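Local coordinates for fructosamine deglycase FrlB (Bacillus subtilis, PDB 3EUA), which catalyses the conversion of a range of fructosamine 6-phosphates to glucose 6-phosphate and a free amino acid, at residues 45-48 with 53-56; 210-215 with 224-229. All coordinates share one frame; numbering follows the deposited sequence.

How the contacts relate
Contact 1 comes wholly before contact 2 in the sequence, and the two belong to different SIS ranges, the first and the second. Each sets a helix against a parallel-sheet strand that is outermost within this chain: helix 41-50 against strand 55-60 in the five-stranded sheet, helix 205-220 against strand 226-228 in the four-stranded one. In both sheets that strand is parallel to the preceding one, 27-32 or 197-200, so the same local topology occurs twice. The centres are about 24 Å apart and the nearest atoms about 8 Å, without touching. Both regions also reach the second subunit, so both edges lie at the subunit interface as well as packing within their own SIS domains.

Contact 1 (45-48 with 53-56)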
loop_
_atom_site.group_PDB
_atom_site.type_symbol
_atom_site.label_atom_id
_atom_site.label_comp_id
_atom_site.label_asym_id
_atom_site.label_seq_id
_atom_site.Cartn_x
_atom_site.Cartn_y
_atom_site.Cartn_z
ATOM N N TYR A 45 3.223 7.554 8.631
ATOM C CA TYR A 45 4.614 7.961 8.546
ATOM C C TYR A 45 5.073 8.602 9.865
ATOM O O TYR A 45 6.137 8.265 10.362
ATOM C CB TYR A 45 4.815 8.924 7.400
ATOM C CG TYR A 45 6.230 9.244 7.129
ATOM C CD1 TYR A 45 6.973 8.477 6.231
ATOM C CD2 TYR A 45 6.835 10.330 7.722
ATOM C CE1 TYR A 45 8.303 8.794 5.953
ATOM C CE2 TYR A 45 8.119 10.654 7.455
ATOM C CZ TYR A 45 8.863 9.879 6.575
ATOM O OH TYR A 45 10.185 10.218 6.327
ATOM N N VAL A 46 4.241 9.497 10.436
ATOM C CA VAL A 46 4.532 10.128 11.723
ATOM C C VAL A 46 4.744 9.067 12.794
ATOM O O VAL A 46 5.757 9.066 13.494
ATOM C CB VAL A 46 3.413 11.142 12.152
ATOM C CG1 VAL A 46 3.601 11.635 13.587
ATOM C CG2 VAL A 46 3.381 12.349 11.200
ATOM N N PHE A 47 3.804 8.148 12.932
ATOM C CA PHE A 47 3.970 7.071 13.905
ATOM C C PHE A 47 5.241 6.273 13.686
ATOM O O PHE A 47 5.925 5.933 14.654
ATOM C CB PHE A 47 2.759 6.117 13.939
ATOM C CG PHE A 47 1.815 6.415 15.033
ATOM C CD1 PHE A 47 0.886 7.426 14.921
ATOM C CD2 PHE A 47 1.895 5.706 16.232
ATOM C CE1 PHE A 47 0.025 7.719 15.975
ATOM C CE2 PHE A 47 1.033 5.998 17.269
ATOM C CZ PHE A 47 0.110 7.016 17.142
ATOM N N ASP A 48 5.568 5.964 12.437
ATOM C CA ASP A 48 6.804 5.207 12.155
ATOM C C ASP A 48 8.065 5.933 12.590
ATOM O O ASP A 48 8.992 5.310 13.073
ATOM C CB ASP A 48 6.911 4.801 10.668
ATOM C CG ASP A 48 5.963 3.673 10.295
ATOM O OD1 ASP A 48 5.406 2.993 11.199
ATOM O OD2 ASP A 48 5.781 3.445 9.086
ATOM N N SER A 53 6.744 3.049 21.223
ATOM C CA SER A 53 5.994 1.980 21.868
ATOM C C SER A 53 4.646 1.577 21.279
ATOM O O SER A 53 3.995 0.687 21.832
ATOM C CB SER A 53 5.712 2.443 23.304
ATOM O OG SER A 53 4.821 3.565 23.291
ATOM N N ILE A 54 4.205 2.218 20.197
ATOM C CA ILE A 54 2.891 1.916 19.645
ATOM C C ILE A 54 3.007 1.440 18.202
ATOM O O ILE A 54 3.579 2.116 17.363
ATOM C CB ILE A 54 1.948 3.138 19.717
ATOM C CG1 ILE A 54 1.787 3.620 21.181
ATOM C CG2 ILE A 54 0.610 2.767 19.073
ATOM C CD1 ILE A 54 1.262 5.042 21.375
ATOM N N ASN A 55 2.484 0.241 17.961
ATOM C CA ASN A 55 2.392 -0.377 16.645
ATOM C C ASN A 55 1.326 0.357 15.854
ATOM O O ASN A 55 0.266 0.629 16.394
ATOM C CB ASN A 55 1.978 -1.854 16.820
ATOM C CG ASN A 55 1.716 -2.581 15.509
ATOM O OD1 ASN A 55 1.530 -1.975 14.435
ATOM N ND2 ASN A 55 1.691 -3.914 15.592
ATOM N N SER A 56 1.607 0.695 14.600
ATOM C CA SER A 56 0.634 1.360 13.733
ATOM C C SER A 56 0.372 0.526 12.476
ATOM O O SER A 56 1.311 -0.031 11.880
ATOM C CB SER A 56 1.114 2.759 13.304
ATOM O OG SER A 56 2.373 2.698 12.624
HETATM O O HOH W 1 4.457 2.900 14.882
#
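The Phe47 ring meets Ile54 at its edge: Ile54 CB lies in the ring plane, 3.9 Å from Phe47 CE2, while Ile54 CG2 and Ser56 CB approach obliquely. The methyl comes nearest, with Ile54 CG2 3.7 Å from Phe47 CE2. This is the return leg of a beta-alpha-beta crossover in the first SIS domain: helix 41-50 leads into strand 55-60, parallel to its neighbour 27-32. Val28 of that neighbour and Val145 of helix 137-153 also pack on Phe47. With an alanine here, a gap is likely to open between helix and sheet, leaving Ile54 CG2 and Val28 without their aromatic neighbour. Phe47 CB rests 3.8 Å from Ser56 CB. Ser56 OG, between its backbone N and carbonyl carbon (chi1 58°), is turned to the helix, yet the 3.4 Å from Asp48 OD1 to Ser56 OG has too poor an angle for a hydrogen bond. Lys44 NZ joins the two instead, by a salt bridge to Asp48 OD1 and a hydrogen bond to Ser56 OG, while Asp48 OD2 pairs with Tyr59 and Arg67 of the second subunit. A water donates to Ile54 O at 2.7 Å and weakly to Phe47 O, and also bonds Ser56 OG.

Contact 2 (210-215 with 224-229); sequences SYSICI and SHAIHA
Ser212 lays its whole short side chain against Ser224: the hydroxyl oxygens lie within hydrogen-bonding distance, Ser212 OG 2.8 Å from Ser224 OG, though which acceptor takes the Ser212 proton is not settled. Ser212 CB sits 3.4 Å from Ser224 OG and 3.7 Å from Ser224 CB. Two side chains this small let the backbones come close, with 5.1 Å between Ser212 CA and Ser224 CA. The torsions bring the oxygens together from the two sides: Ser212 OG stands beside its backbone N, anti to the carbonyl carbon (chi1 -71°), and Ser224 OG beside its carbonyl carbon (chi1 -165°). Ser212 OG also comes 3.7 Å from Ala226 CB. It is 3.4 Å from Ala226 N as well, but the angle there is too poor for a hydrogen bond. Both hydroxyls are buried and have further partners: Thr198 OG1 and, weakly, Ala208 O share the neighbourhood of Ser212 OG, and Ser224 OG bonds to the carbonyl of Ile196.

The elements involved form a beta-alpha-beta unit of the second SIS domain, strand 197-200, helix 205-220 and strand 226-228. Thr198 ties it together, since its backbone pairs with His225 and Ile227 while its hydroxyl holds Ser212. The helix widens here into a pi-type turn, where Ile215 N makes a weak 3.4 Å bond to Ser210 O. Across from it, the His225 side chain leaves the backbone on the side turned from the helix, and Ile227 CD1 lies 3.4 Å above the plane of the His225 imidazole, over its centre. That imidazole stacks with His225 of the second subunit, and His225 ND1 makes a weak hydrogen bond to Ser224 O of the same neighbouring chain.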
loop_
_atom_site.group_PDB
_atom_site.type_symbol
_atom_site.label_atom_id
_atom_site.label_comp_id
_atom_site.label_asym_id
_atom_site.label_seq_id
_atom_site.Cartn_x
_atom_site.Cartn_y
_atom_site.Cartn_z
ATOM N N SER A 210 -4.468 9.483 -3.455
ATOM C CA SER A 210 -5.775 10.147 -3.488
ATOM C C SER A 210 -5.974 10.840 -4.822
ATOM O O SER A 210 -7.039 10.792 -5.427
ATOM C CB SER A 210 -5.858 11.181 -2.361
ATOM O OG SER A 210 -7.201 11.604 -2.236
ATOM N N TYR A 211 -4.948 11.508 -5.316
ATOM C CA TYR A 211 -5.135 12.211 -6.605
ATOM C C TYR A 211 -5.470 11.213 -7.675
ATOM O O TYR A 211 -6.303 11.482 -8.551
ATOM C CB TYR A 211 -3.912 12.989 -7.031
ATOM C CG TYR A 211 -4.240 14.165 -7.917
ATOM C CD1 TYR A 211 -4.763 15.307 -7.375
ATOM C CD2 TYR A 211 -4.002 14.140 -9.261
ATOM C CE1 TYR A 211 -5.087 16.394 -8.151
ATOM C CE2 TYR A 211 -4.300 15.251 -10.063
ATOM C CZ TYR A 211 -4.833 16.373 -9.482
ATOM O OH TYR A 211 -5.157 17.467 -10.229
ATOM N N SER A 212 -4.808 10.061 -7.641
ATOM C CA SER A 212 -5.058 9.018 -8.639
ATOM C C SER A 212 -6.448 8.409 -8.552
ATOM O O SER A 212 -7.207 8.403 -9.543
ATOM C CB SER A 212 -4.025 7.874 -8.543
ATOM O OG SER A 212 -2.728 8.294 -8.989
ATOM N N ILE A 213 -6.801 7.933 -7.372
ATOM C CA ILE A 213 -8.069 7.217 -7.238
ATOM C C ILE A 213 -9.329 8.087 -7.118
ATOM O O ILE A 213 -10.374 7.696 -7.616
ATOM C CB ILE A 213 -8.026 6.151 -6.114
ATOM C CG1 ILE A 213 -7.840 6.797 -4.742
ATOM C CG2 ILE A 213 -6.952 5.075 -6.445
ATOM C CD1 ILE A 213 -8.503 6.009 -3.630
ATOM N N CYS A 214 -9.184 9.262 -6.511
ATOM C CA CYS A 214 -10.266 10.219 -6.295
ATOM C C CYS A 214 -10.368 11.291 -7.374
ATOM O O CYS A 214 -11.339 11.348 -8.083
ATOM C CB CYS A 214 -10.110 10.864 -4.932
ATOM S SG CYS A 214 -10.235 9.635 -3.606
ATOM N N ILE A 215 -9.356 12.116 -7.547
ATOM C CA ILE A 215 -9.491 13.168 -8.527
ATOM C C ILE A 215 -9.540 12.625 -9.950
ATOM O O ILE A 215 -10.506 12.888 -10.703
ATOM C CB ILE A 215 -8.363 14.224 -8.429
ATOM C CG1 ILE A 215 -8.383 14.940 -7.063
ATOM C CG2 ILE A 215 -8.475 15.193 -9.616
ATOM C CD1 ILE A 215 -9.579 15.883 -6.812
ATOM N N SER A 224 -5.404 6.265 -13.879
ATOM C CA SER A 224 -4.218 6.690 -13.119
ATOM C C SER A 224 -3.664 5.500 -12.318
ATOM O O SER A 224 -4.172 4.365 -12.395
ATOM C CB SER A 224 -4.513 7.914 -12.239
ATOM O OG SER A 224 -3.325 8.555 -11.760
ATOM N N HIS A 225 -2.589 5.776 -11.603
ATOM C CA HIS A 225 -1.859 4.803 -10.776
ATOM C C HIS A 225 -0.887 5.637 -10.024
ATOM O O HIS A 225 -0.187 6.434 -10.641
ATOM C CB HIS A 225 -1.029 3.886 -11.665
ATOM C CG HIS A 225 -0.339 2.762 -10.951
ATOM N ND1 HIS A 225 0.252 1.722 -11.641
ATOM C CD2 HIS A 225 -0.242 2.442 -9.636
ATOM C CE1 HIS A 225 0.759 0.857 -10.771
ATOM N NE2 HIS A 225 0.472 1.271 -9.546
ATOM N N ALA A 226 -0.817 5.482 -8.714
ATOM C CA ALA A 226 0.140 6.220 -7.904
ATOM C C ALA A 226 1.340 5.315 -7.691
ATOM O O ALA A 226 1.285 4.382 -6.926
ATOM C CB ALA A 226 -0.434 6.653 -6.554
ATOM N N ILE A 227 2.434 5.646 -8.340
ATOM C CA ILE A 227 3.659 4.862 -8.219
ATOM C C ILE A 227 4.476 5.312 -7.010
ATOM O O ILE A 227 4.723 6.467 -6.843
ATOM C CB ILE A 227 4.581 5.013 -9.480
ATOM C CG1 ILE A 227 3.788 4.784 -10.774
ATOM C CG2 ILE A 227 5.805 4.063 -9.387
ATOM C CD1 ILE A 227 3.086 3.503 -10.797
ATOM N N HIS A 228 4.925 4.390 -6.185
ATOM C CA HIS A 228 5.797 4.760 -5.090
ATOM C C HIS A 228 7.186 5.057 -5.715
ATOM O O HIS A 228 7.713 4.290 -6.548
ATOM C CB HIS A 228 5.840 3.682 -4.011
ATOM C CG HIS A 228 6.801 3.988 -2.908
ATOM N ND1 HIS A 228 8.151 3.730 -3.011
ATOM C CD2 HIS A 228 6.620 4.562 -1.697
ATOM C CE1 HIS A 228 8.754 4.122 -1.906
ATOM N NE2 HIS A 228 7.853 4.664 -1.107
ATOM N N ALA A 229 7.756 6.201 -5.364
ATOM C CA ALA A 229 9.042 6.651 -5.952
ATOM C C ALA A 229 10.209 5.681 -5.832
ATOM O O ALA A 229 11.098 5.685 -6.688
ATOM C CB ALA A 229 9.437 7.991 -5.414
#